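Local coordinates for protein acyl-coenzyme A oxidase acox-1.2 (Caenorhabditis elegans, PDB 5K3J) that catalyses the FAD-dependent first step of peroxisomal beta-oxidation, desaturating the five-carbon omega side chain of ascaroside-CoA pheromone precursors, at residues Gly288-Arg293 / His361-Leu366; Ala349-Phe354 / Leu533-Ala538; Ile104-His109 / Gly301-His306. One frame throughout, in Å; residues are numbered along the deposited sequence.

Contact 1: Gly288-Arg293 / His361-Leu366; sequences GMVKIR and HLYSQL. With 6QA (~{S}-[2-[3-[[(2~{R})-4-[[[(2~{R},3~{S},4~{R},5~{R})-5-(6-aminopurin-9-yl)-4-oxidanyl-3-phosphonooxy-oxolan-2-yl]methoxy-oxidanyl-phosphoryl]oxy-oxidanyl-phosphoryl]oxy-3,3-dimethyl-2-oxidanyl-butanoyl]amino]propanoylamino]ethyl] 5-[(2~{R},3~{R},5~{R},6~{S})-6-methyl-3,5-bis(oxidanyl)oxan-2-yl]oxypentanethioate), chain E.
Lys291 and Tyr363 bring the two backbones closest, their CA atoms 6.7 Å apart, where the start of helix 287-315 meets the C-terminal part of helix 343-363 in the helical C-alpha1 domain of the acyl-CoA oxidase fold. A chi1 of 168° swings the Tyr363 ring away from its own backbone N and across, laying one face on the turn at Val290-Lys291. Lys291 CA sits over that face, 3.8 Å from the ring centroid of Tyr363 and 17° off the normal, a CH-pi contact. Lys291 CB lies 3.4 Å from Tyr363 CE2, and the lysine chain leads away to a salt bridge with Glu93. Val290 CG1 packs against the CD1-CE1 side of the ring, 3.6 Å from Tyr363 CD1, while Tyr363 OH hydrogen-bonds Ser287 OG. A leucine in place of Tyr363 would probably lose the flat face over Lys291 CA and leave the Ser287 hydroxyl without this partner. Another side of helix 287-315 faces the bound ascaroside-CoA. Met289 CG packs 3.6 Å from its C11, and the substrate-binding Arg293, its NE hydrogen-bonded to the backbone O of Ala432, a residue changed in this structure, brings NH2 obliquely to within 2.6 Å of the ligand's amide oxygen O57.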
loop_
_atom_site.group_PDB
_atom_site.type_symbol
_atom_site.label_atom_id
_atom_site.label_comp_id
_atom_site.label_asym_id
_atom_site.label_seq_id
_atom_site.Cartn_x
_atom_site.Cartn_y
_atom_site.Cartn_z
ATOM N N GLY A 288 -8.611 -8.522 -25.854
ATOM C CA GLY A 288 -9.244 -7.645 -24.886
ATOM C C GLY A 288 -8.302 -7.310 -23.748
ATOM O O GLY A 288 -8.288 -6.187 -23.243
ATOM N N MET A 289 -7.504 -8.295 -23.352
ATOM C CA MET A 289 -6.537 -8.122 -22.277
ATOM C C MET A 289 -5.445 -7.124 -22.647
ATOM O O MET A 289 -5.049 -6.297 -21.827
ATOM C CB MET A 289 -5.908 -9.465 -21.915
ATOM C CG MET A 289 -6.495 -10.113 -20.677
ATOM S SD MET A 289 -6.522 -11.911 -20.807
ATOM C CE MET A 289 -4.892 -12.236 -21.476
ATOM N N VAL A 290 -4.967 -7.210 -23.885
ATOM C CA VAL A 290 -3.888 -6.354 -24.362
ATOM C C VAL A 290 -4.345 -4.900 -24.463
ATOM O O VAL A 290 -3.548 -3.983 -24.279
ATOM C CB VAL A 290 -3.350 -6.853 -25.729
ATOM C CG1 VAL A 290 -2.312 -5.893 -26.310
ATOM C CG2 VAL A 290 -2.754 -8.241 -25.574
ATOM N N LYS A 291 -5.629 -4.686 -24.729
ATOM C CA LYS A 291 -6.152 -3.324 -24.771
ATOM C C LYS A 291 -6.007 -2.666 -23.403
ATOM O O LYS A 291 -5.581 -1.514 -23.300
ATOM C CB LYS A 291 -7.616 -3.290 -25.209
ATOM C CG LYS A 291 -8.127 -1.871 -25.398
ATOM C CD LYS A 291 -9.632 -1.819 -25.512
ATOM C CE LYS A 291 -10.203 -0.751 -24.591
ATOM N NZ LYS A 291 -9.551 0.576 -24.788
ATOM N N ILE A 292 -6.356 -3.411 -22.358
ATOM C CA ILE A 292 -6.233 -2.928 -20.987
ATOM C C ILE A 292 -4.777 -2.636 -20.640
ATOM O O ILE A 292 -4.450 -1.535 -20.201
ATOM C CB ILE A 292 -6.796 -3.941 -19.971
ATOM C CG1 ILE A 292 -8.293 -4.166 -20.206
ATOM C CG2 ILE A 292 -6.531 -3.468 -18.547
ATOM C CD1 ILE A 292 -9.127 -2.907 -20.114
ATOM N N ARG A 293 -3.912 -3.628 -20.850
ATOM C CA ARG A 293 -2.488 -3.514 -20.529
ATOM C C ARG A 293 -1.819 -2.349 -21.247
ATOM O O ARG A 293 -1.003 -1.633 -20.664
ATOM C CB ARG A 293 -1.756 -4.811 -20.881
ATOM C CG ARG A 293 -2.110 -6.002 -20.007
ATOM C CD ARG A 293 -1.510 -7.280 -20.580
ATOM N NE ARG A 293 -1.855 -8.454 -19.788
ATOM C CZ ARG A 293 -1.984 -9.680 -20.284
ATOM N NH1 ARG A 293 -1.803 -9.901 -21.579
ATOM N NH2 ARG A 293 -2.298 -10.686 -19.484
ATOM N N HIS A 361 -1.906 3.801 -29.060
ATOM C CA HIS A 361 -2.129 4.033 -30.480
ATOM C C HIS A 361 -1.729 2.836 -31.338
ATOM O O HIS A 361 -2.454 2.472 -32.263
ATOM C CB HIS A 361 -1.381 5.285 -30.948
ATOM C CG HIS A 361 -2.093 6.037 -32.030
ATOM N ND1 HIS A 361 -1.847 5.828 -33.370
ATOM C CD2 HIS A 361 -3.054 6.989 -31.968
ATOM C CE1 HIS A 361 -2.621 6.624 -34.086
ATOM N NE2 HIS A 361 -3.363 7.339 -33.260
ATOM N N LEU A 362 -0.592 2.214 -31.039
ATOM C CA LEU A 362 -0.168 1.075 -31.847
ATOM C C LEU A 362 -0.949 -0.185 -31.487
ATOM O O LEU A 362 -0.915 -1.156 -32.231
ATOM C CB LEU A 362 1.349 0.825 -31.741
ATOM C CG LEU A 362 2.156 0.841 -30.446
ATOM C CD1 LEU A 362 1.626 -0.151 -29.445
ATOM C CD2 LEU A 362 3.625 0.548 -30.741
ATOM N N TYR A 363 -1.657 -0.182 -30.362
ATOM C CA TYR A 363 -2.563 -1.293 -30.112
ATOM C C TYR A 363 -3.738 -1.227 -31.066
ATOM O O TYR A 363 -4.065 -2.202 -31.742
ATOM C CB TYR A 363 -3.098 -1.314 -28.684
ATOM C CG TYR A 363 -4.240 -2.299 -28.566
ATOM C CD1 TYR A 363 -4.001 -3.667 -28.597
ATOM C CD2 TYR A 363 -5.556 -1.866 -28.474
ATOM C CE1 TYR A 363 -5.037 -4.577 -28.513
ATOM C CE2 TYR A 363 -6.599 -2.768 -28.395
ATOM C CZ TYR A 363 -6.334 -4.123 -28.410
ATOM O OH TYR A 363 -7.364 -5.032 -28.326
ATOM N N SER A 364 -4.380 -0.064 -31.103
ATOM C CA SER A 364 -5.561 0.138 -31.929
ATOM C C SER A 364 -5.206 0.214 -33.412
ATOM O O SER A 364 -6.087 0.358 -34.260
ATOM C CB SER A 364 -6.307 1.403 -31.494
ATOM O OG SER A 364 -5.504 2.559 -31.646
ATOM N N GLN A 365 -3.916 0.121 -33.722
ATOM C CA GLN A 365 -3.477 0.018 -35.108
ATOM C C GLN A 365 -2.983 -1.381 -35.431
ATOM O O GLN A 365 -3.179 -1.872 -36.541
ATOM C CB GLN A 365 -2.392 1.045 -35.415
ATOM C CG GLN A 365 -2.956 2.377 -35.842
ATOM C CD GLN A 365 -3.982 2.250 -36.955
ATOM O OE1 GLN A 365 -3.833 1.441 -37.873
ATOM N NE2 GLN A 365 -5.038 3.052 -36.874
ATOM N N LEU A 366 -2.356 -2.031 -34.454
ATOM C CA LEU A 366 -2.064 -3.456 -34.564
ATOM C C LEU A 366 -3.329 -4.230 -34.206
ATOM O O LEU A 366 -3.279 -5.385 -33.790
ATOM C CB LEU A 366 -0.889 -3.856 -33.667
ATOM C CG LEU A 366 0.469 -3.283 -34.093
ATOM C CD1 LEU A 366 1.432 -3.185 -32.915
ATOM C CD2 LEU A 366 1.079 -4.109 -35.220
HETATM P P26 6QA E . -1.634 -19.461 -21.805
HETATM P P29 6QA E . 0.294 -20.965 -23.573
HETATM P P50 6QA E . 6.601 -18.556 -25.485
HETATM O O01 6QA E . -8.273 -0.170 -14.547
HETATM C C02 6QA E . -8.936 -0.972 -15.549
HETATM C C03 6QA E . -9.662 -2.032 -14.706
HETATM O O04 6QA E . -10.111 -3.058 -15.465
HETATM C C05 6QA E . -9.161 -4.007 -15.831
HETATM C C06 6QA E . -9.625 -5.384 -15.279
HETATM C C07 6QA E . -9.131 -6.471 -16.261
HETATM C C08 6QA E . -10.022 -7.703 -16.119
HETATM C C09 6QA E . -9.232 -8.889 -15.751
HETATM S S10 6QA E . -9.539 -10.362 -16.855
HETATM C C11 6QA E . -8.028 -11.097 -17.540
HETATM C C12 6QA E . -6.746 -10.710 -16.864
HETATM N N13 6QA E . -6.034 -11.899 -16.579
HETATM C C14 6QA E . -4.752 -12.179 -17.191
HETATM C C15 6QA E . -3.982 -13.502 -16.839
HETATM C C16 6QA E . -3.742 -14.277 -18.178
HETATM N N17 6QA E . -2.357 -14.775 -18.276
HETATM C C18 6QA E . -2.105 -15.923 -19.159
HETATM C C19 6QA E . -0.682 -16.462 -19.285
HETATM O O20 6QA E . 0.145 -15.811 -18.347
HETATM C C21 6QA E . -0.111 -16.239 -20.714
HETATM C C22 6QA E . 1.284 -17.004 -20.670
HETATM C C23 6QA E . 0.012 -14.703 -20.985
HETATM C C24 6QA E . -0.932 -16.834 -21.854
HETATM O O25 6QA E . -0.582 -18.209 -22.115
HETATM O O27 6QA E . -1.982 -19.598 -20.315
HETATM O O28 6QA E . -0.848 -20.869 -22.364
HETATM O O30 6QA E . -0.372 -21.661 -24.765
HETATM O O31 6QA E . 0.852 -19.422 -23.936
HETATM C C32 6QA E . 2.189 -19.096 -23.879
HETATM C C33 6QA E . 2.716 -19.022 -25.373
HETATM O O34 6QA E . 1.871 -18.426 -26.125
HETATM C C35 6QA E . 2.499 -17.021 -26.653
HETATM N N36 6QA E . 1.567 -15.934 -26.312
HETATM C C37 6QA E . 0.940 -15.774 -25.144
HETATM N N38 6QA E . 0.156 -14.695 -25.163
HETATM C C39 6QA E . 0.268 -14.126 -26.397
HETATM C C40 6QA E . 1.155 -14.911 -27.135
HETATM N N41 6QA E . 1.443 -14.561 -28.418
HETATM C C42 6QA E . 0.883 -13.476 -28.954
HETATM N N43 6QA E . 0.017 -12.696 -28.274
HETATM C C44 6QA E . -0.314 -12.982 -27.014
HETATM N N45 6QA E . -1.255 -12.134 -26.275
HETATM C C46 6QA E . 3.665 -16.872 -26.103
HETATM O O47 6QA E . 4.706 -16.607 -27.149
HETATM C C48 6QA E . 3.999 -18.172 -25.377
HETATM O O49 6QA E . 5.027 -18.864 -26.007
HETATM O O51 6QA E . 7.163 -19.808 -24.881
HETATM O O52 6QA E . 6.595 -17.426 -24.443
HETATM O O53 6QA E . 7.434 -18.103 -26.652
HETATM O O54 6QA E . 1.455 -21.797 -23.090
HETATM O O55 6QA E . -2.914 -19.270 -22.598
HETATM O O56 6QA E . -3.009 -16.434 -19.753
HETATM O O57 6QA E . -4.259 -11.430 -17.968
HETATM O O58 6QA E . -8.492 -8.811 -14.778
HETATM O O59 6QA E . -10.811 -1.462 -14.023
HETATM C C60 6QA E . -11.734 -0.843 -14.926
HETATM C C61 6QA E . -12.870 -0.409 -14.027
HETATM C C62 6QA E . -11.048 0.303 -15.716
HETATM C C63 6QA E . -9.824 -0.149 -16.393
HETATM O O64 6QA E . -11.979 0.804 -16.739
#

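Contact 2: Ala349-Phe354 / Leu533-Ala538; sequences AYAFIF and LFIIEA
Ala351 and Ile535 meet at a nearly perpendicular helix crossing: the short axes of 349-354 and 533-538 pass 8.3 Å apart at 87°. Aliphatic packing comes first. Ile535 CG2 meets the methyl group of Ala351, 3.7 Å from its CB; a small residue here is consistent with the close axes. The isoleucine has CG2 anti to the backbone N and CG1 beside it (chi1 -66°), which divides its branches: CG2 serves both Ala351 and Phe352, whereas CD1 reaches Phe352. The aromatic contribution is an edge contact. Phe352 starts out pointing away from the other helix, but its ring swings back, so that Ile535 CG2 lies in the ring plane, 3.9 Å from Phe352 CD1, while Ile535 CD1 is 3.9 Å from Phe352 CE1. A side chain against backbone makes up the rest: Phe354 CB stands 4.3 Å from Ala538 O, a looser approach. Thr355 fills in beside Ile535 and Ala538, and Leu388 of helix 379-405 also touches Ile535. This is a right-angled helix crossing packed by apolar side chains, without a hydrogen bond between the segments, by which helix 520-543 of the C-terminal helical region is laid across helix 343-363 of the C-alpha1 domain.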
loop_
_atom_site.group_PDB
_atom_site.type_symbol
_atom_site.label_atom_id
_atom_site.label_comp_id
_atom_site.label_asym_id
_atom_site.label_seq_id
_atom_site.Cartn_x
_atom_site.Cartn_y
_atom_site.Cartn_z
ATOM N N ALA A 349 4.733 10.242 -13.511
ATOM C CA ALA A 349 3.355 10.446 -13.945
ATOM C C ALA A 349 3.308 10.963 -15.379
ATOM O O ALA A 349 2.511 10.491 -16.192
ATOM C CB ALA A 349 2.643 11.404 -13.016
ATOM N N TYR A 350 4.163 11.938 -15.677
ATOM C CA TYR A 350 4.311 12.442 -17.035
ATOM C C TYR A 350 4.901 11.377 -17.951
ATOM O O TYR A 350 4.397 11.146 -19.050
ATOM C CB TYR A 350 5.194 13.694 -17.054
ATOM C CG TYR A 350 4.475 14.961 -16.650
ATOM C CD1 TYR A 350 4.554 15.443 -15.353
ATOM C CD2 TYR A 350 3.717 15.674 -17.569
ATOM C CE1 TYR A 350 3.900 16.600 -14.977
ATOM C CE2 TYR A 350 3.057 16.833 -17.206
ATOM C CZ TYR A 350 3.154 17.293 -15.906
ATOM O OH TYR A 350 2.501 18.444 -15.536
ATOM N N ALA A 351 5.967 10.730 -17.488
ATOM C CA ALA A 351 6.670 9.732 -18.287
ATOM C C ALA A 351 5.761 8.561 -18.643
ATOM O O ALA A 351 5.783 8.074 -19.775
ATOM C CB ALA A 351 7.904 9.235 -17.549
ATOM N N PHE A 352 4.962 8.117 -17.678
ATOM C CA PHE A 352 4.053 6.993 -17.897
ATOM C C PHE A 352 2.986 7.343 -18.931
ATOM O O PHE A 352 2.682 6.548 -19.818
ATOM C CB PHE A 352 3.371 6.560 -16.591
ATOM C CG PHE A 352 4.309 5.989 -15.563
ATOM C CD1 PHE A 352 5.614 5.664 -15.893
ATOM C CD2 PHE A 352 3.880 5.775 -14.262
ATOM C CE1 PHE A 352 6.473 5.145 -14.949
ATOM C CE2 PHE A 352 4.735 5.256 -13.314
ATOM C CZ PHE A 352 6.033 4.940 -13.658
ATOM N N ILE A 353 2.420 8.541 -18.801
ATOM C CA ILE A 353 1.323 8.985 -19.658
ATOM C C ILE A 353 1.752 9.085 -21.121
ATOM O O ILE A 353 1.022 8.662 -22.020
ATOM C CB ILE A 353 0.768 10.343 -19.176
ATOM C CG1 ILE A 353 -0.087 10.138 -17.924
ATOM C CG2 ILE A 353 -0.053 11.025 -20.265
ATOM C CD1 ILE A 353 -0.445 11.421 -17.213
ATOM N N PHE A 354 2.945 9.625 -21.353
ATOM C CA PHE A 354 3.484 9.729 -22.706
ATOM C C PHE A 354 3.820 8.347 -23.247
ATOM O O PHE A 354 3.662 8.076 -24.438
ATOM C CB PHE A 354 4.723 10.624 -22.726
ATOM C CG PHE A 354 4.453 12.034 -22.286
ATOM C CD1 PHE A 354 3.244 12.637 -22.574
ATOM C CD2 PHE A 354 5.402 12.751 -21.575
ATOM C CE1 PHE A 354 2.985 13.926 -22.170
ATOM C CE2 PHE A 354 5.149 14.044 -21.167
ATOM C CZ PHE A 354 3.937 14.633 -21.465
ATOM N N LEU A 533 13.703 1.425 -19.635
ATOM C CA LEU A 533 14.372 2.033 -20.774
ATOM C C LEU A 533 13.343 2.624 -21.725
ATOM O O LEU A 533 13.504 3.746 -22.204
ATOM C CB LEU A 533 15.250 1.009 -21.500
ATOM C CG LEU A 533 15.710 1.331 -22.926
ATOM C CD1 LEU A 533 16.505 2.630 -22.990
ATOM C CD2 LEU A 533 16.528 0.181 -23.493
ATOM N N PHE A 534 12.279 1.868 -21.985
ATOM C CA PHE A 534 11.244 2.297 -22.920
ATOM C C PHE A 534 10.495 3.530 -22.430
ATOM O O PHE A 534 10.242 4.453 -23.202
ATOM C CB PHE A 534 10.251 1.163 -23.176
ATOM C CG PHE A 534 9.203 1.499 -24.199
ATOM C CD1 PHE A 534 9.424 1.252 -25.544
ATOM C CD2 PHE A 534 7.997 2.066 -23.815
ATOM C CE1 PHE A 534 8.464 1.566 -26.487
ATOM C CE2 PHE A 534 7.036 2.381 -24.750
ATOM C CZ PHE A 534 7.270 2.130 -26.091
ATOM N N ILE A 535 10.125 3.524 -21.152
ATOM C CA ILE A 535 9.425 4.651 -20.538
ATOM C C ILE A 535 10.212 5.944 -20.735
ATOM O O ILE A 535 9.643 6.994 -21.037
ATOM C CB ILE A 535 9.184 4.409 -19.031
ATOM C CG1 ILE A 535 8.218 3.239 -18.832
ATOM C CG2 ILE A 535 8.632 5.658 -18.360
ATOM C CD1 ILE A 535 8.220 2.667 -17.431
ATOM N N ILE A 536 11.530 5.848 -20.587
ATOM C CA ILE A 536 12.426 6.981 -20.773
ATOM C C ILE A 536 12.425 7.481 -22.220
ATOM O O ILE A 536 12.271 8.679 -22.467
ATOM C CB ILE A 536 13.859 6.613 -20.359
ATOM C CG1 ILE A 536 13.913 6.346 -18.856
ATOM C CG2 ILE A 536 14.830 7.717 -20.737
ATOM C CD1 ILE A 536 15.277 5.942 -18.359
ATOM N N GLU A 537 12.595 6.558 -23.165
ATOM C CA GLU A 537 12.599 6.895 -24.588
ATOM C C GLU A 537 11.299 7.563 -25.004
ATOM O O GLU A 537 11.299 8.599 -25.672
ATOM C CB GLU A 537 12.820 5.643 -25.438
ATOM C CG GLU A 537 14.102 4.898 -25.154
ATOM C CD GLU A 537 14.342 3.784 -26.148
ATOM O OE1 GLU A 537 13.745 2.700 -25.979
ATOM O OE2 GLU A 537 15.118 3.998 -27.104
ATOM N N ALA A 538 10.192 6.942 -24.608
ATOM C CA ALA A 538 8.857 7.454 -24.885
ATOM C C ALA A 538 8.708 8.894 -24.408
ATOM O O ALA A 538 8.165 9.743 -25.118
ATOM C CB ALA A 538 7.811 6.570 -24.227
#

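Contact 3: Ile104-His109 / Gly301-His306; sequences IGYEGH and GLFLAH
Tyr106 reaches from the loop between helices 93-103 and 112-125 to Phe303 and His306, one turn apart on helix 287-315, making an aromatic cluster. The tight part lies over one face and along one edge of the tyrosine ring. Phe303 presents its edge to one face in a T-shaped pair, the ring centroids of Tyr106 and Phe303 4.8 Å apart and the planes at 84°. Phe303 CE1 stands over the middle of the tyrosine ring, 3.5 Å from Tyr106 CG. His306 comes instead at the rim: its ring and that of Tyr106 meet edge to edge, and a hydrogen bond of 3.1 Å links Tyr106 OH and His306 ND1, each group lying near the plane of the other's ring. The chi1 of His306, -176°, turns the imidazole opposite its backbone N and out toward the loop.

Away from these rings the contact is loose. The nearest CA atoms, those of Tyr106 and Phe303, are still 9.3 Å apart, so side chains alone bridge the gap. The partly exposed Leu302 stands back from the loop; Arg101 touches both it and Tyr106. The Phe303 side chain lies close to Glu299, important for substrate specificity, and about 5 Å (nearest atoms) from the bound ascaroside-CoA.

Tyr106 OH has a second partner, Gln614 NE2, and the other His306 nitrogen, NE2, bonds Leu615 O. Since that carbonyl can only accept, NE2 probably carries a proton, and with both nitrogens engaged the imidazole is probably fixed in its rotation.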
loop_
_atom_site.group_PDB
_atom_site.type_symbol
_atom_site.label_atom_id
_atom_site.label_comp_id
_atom_site.label_asym_id
_atom_site.label_seq_id
_atom_site.Cartn_x
_atom_site.Cartn_y
_atom_site.Cartn_z
ATOM N N ILE A 104 -18.597 9.933 -12.082
ATOM C CA ILE A 104 -18.717 8.701 -11.306
ATOM C C ILE A 104 -17.565 8.516 -10.319
ATOM O O ILE A 104 -17.774 8.460 -9.106
ATOM C CB ILE A 104 -18.792 7.458 -12.219
ATOM C CG1 ILE A 104 -19.919 7.605 -13.246
ATOM C CG2 ILE A 104 -19.023 6.203 -11.393
ATOM C CD1 ILE A 104 -21.322 7.573 -12.653
ATOM N N GLY A 105 -16.349 8.411 -10.842
ATOM C CA GLY A 105 -15.193 8.179 -10.002
ATOM C C GLY A 105 -14.545 6.841 -10.292
ATOM O O GLY A 105 -14.826 6.204 -11.312
ATOM N N TYR A 106 -13.686 6.405 -9.380
ATOM C CA TYR A 106 -12.899 5.207 -9.603
ATOM C C TYR A 106 -13.445 3.983 -8.873
ATOM O O TYR A 106 -13.058 2.857 -9.180
ATOM C CB TYR A 106 -11.457 5.443 -9.168
ATOM C CG TYR A 106 -10.824 6.709 -9.694
ATOM C CD1 TYR A 106 -11.099 7.187 -10.972
ATOM C CD2 TYR A 106 -9.938 7.428 -8.904
ATOM C CE1 TYR A 106 -10.506 8.349 -11.440
ATOM C CE2 TYR A 106 -9.346 8.581 -9.363
ATOM C CZ TYR A 106 -9.633 9.037 -10.633
ATOM O OH TYR A 106 -9.049 10.190 -11.107
ATOM N N GLU A 107 -14.351 4.198 -7.924
ATOM C CA GLU A 107 -14.742 3.134 -7.002
ATOM C C GLU A 107 -15.717 2.113 -7.592
ATOM O O GLU A 107 -16.036 1.115 -6.944
ATOM C CB GLU A 107 -15.333 3.744 -5.735
ATOM C CG GLU A 107 -14.469 4.847 -5.159
ATOM C CD GLU A 107 -14.737 5.091 -3.691
ATOM O OE1 GLU A 107 -15.279 4.182 -3.027
ATOM O OE2 GLU A 107 -14.402 6.191 -3.203
ATOM N N GLY A 108 -16.186 2.353 -8.813
ATOM C CA GLY A 108 -16.962 1.358 -9.531
ATOM C C GLY A 108 -18.388 1.760 -9.852
ATOM O O GLY A 108 -18.996 2.567 -9.146
ATOM N N HIS A 109 -18.916 1.179 -10.926
ATOM C CA HIS A 109 -20.282 1.429 -11.371
ATOM C C HIS A 109 -20.735 0.260 -12.253
ATOM O O HIS A 109 -19.898 -0.485 -12.765
ATOM C CB HIS A 109 -20.367 2.760 -12.121
ATOM C CG HIS A 109 -19.508 2.820 -13.346
ATOM N ND1 HIS A 109 -19.979 2.500 -14.602
ATOM C CD2 HIS A 109 -18.208 3.161 -13.507
ATOM C CE1 HIS A 109 -19.006 2.646 -15.483
ATOM N NE2 HIS A 109 -17.921 3.045 -14.846
ATOM N N GLY A 301 -0.794 6.405 -14.911
ATOM C CA GLY A 301 -0.097 7.672 -14.946
ATOM C C GLY A 301 -0.972 8.771 -14.369
ATOM O O GLY A 301 -0.469 9.726 -13.774
ATOM N N LEU A 302 -2.288 8.616 -14.503
ATOM C CA LEU A 302 -3.235 9.652 -14.083
ATOM C C LEU A 302 -3.649 9.549 -12.607
ATOM O O LEU A 302 -3.742 10.574 -11.932
ATOM C CB LEU A 302 -4.476 9.626 -14.979
ATOM C CG LEU A 302 -4.237 10.163 -16.394
ATOM C CD1 LEU A 302 -5.426 9.910 -17.313
ATOM C CD2 LEU A 302 -3.912 11.650 -16.344
ATOM N N PHE A 303 -3.902 8.335 -12.115
ATOM C CA PHE A 303 -4.102 8.103 -10.681
ATOM C C PHE A 303 -2.983 8.751 -9.869
ATOM O O PHE A 303 -3.222 9.426 -8.869
ATOM C CB PHE A 303 -4.112 6.609 -10.366
ATOM C CG PHE A 303 -5.341 5.880 -10.814
ATOM C CD1 PHE A 303 -6.611 6.392 -10.599
ATOM C CD2 PHE A 303 -5.218 4.647 -11.436
ATOM C CE1 PHE A 303 -7.733 5.680 -11.007
ATOM C CE2 PHE A 303 -6.330 3.939 -11.845
ATOM C CZ PHE A 303 -7.591 4.459 -11.630
ATOM N N LEU A 304 -1.754 8.504 -10.313
ATOM C CA LEU A 304 -0.552 8.995 -9.655
ATOM C C LEU A 304 -0.513 10.512 -9.691
ATOM O O LEU A 304 -0.151 11.151 -8.706
ATOM C CB LEU A 304 0.697 8.417 -10.322
ATOM C CG LEU A 304 2.051 8.742 -9.701
ATOM C CD1 LEU A 304 1.993 8.510 -8.207
ATOM C CD2 LEU A 304 3.133 7.883 -10.335
ATOM N N ALA A 305 -0.886 11.088 -10.829
ATOM C CA ALA A 305 -0.998 12.533 -10.931
ATOM C C ALA A 305 -2.042 13.047 -9.944
ATOM O O ALA A 305 -1.845 14.070 -9.293
ATOM C CB ALA A 305 -1.352 12.931 -12.347
ATOM N N HIS A 306 -3.150 12.318 -9.845
ATOM C CA HIS A 306 -4.228 12.628 -8.914
ATOM C C HIS A 306 -3.707 12.686 -7.477
ATOM O O HIS A 306 -4.011 13.619 -6.734
ATOM C CB HIS A 306 -5.341 11.579 -9.058
ATOM C CG HIS A 306 -6.556 11.832 -8.217
ATOM N ND1 HIS A 306 -7.813 11.424 -8.604
ATOM C CD2 HIS A 306 -6.707 12.415 -7.005
ATOM C CE1 HIS A 306 -8.689 11.761 -7.677
ATOM N NE2 HIS A 306 -8.046 12.365 -6.695
#

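How the contacts relate
All three contacts are largely buried, contact 2 completely so, while contacts 1 and 3 each include a partly exposed residue. Helix 287-315 serves contact 1 near its start and contact 3 a few turns on; helix 343-363 serves contacts 1 and 2. Contacts 2 and 3 touch directly, Ile353 CD1 lying 3.6 Å from Leu302 CD2, whereas contact 1 touches neither. Chemistry follows place. Between helices, contact 2 is packed by apolar side chains. Contact 1, beside the bound substrate, sets an aromatic face on a helix backbone, and contact 3, joining a loop of the N-terminal domain to the helical domain, adds hydrogen bonding to its aromatic cluster.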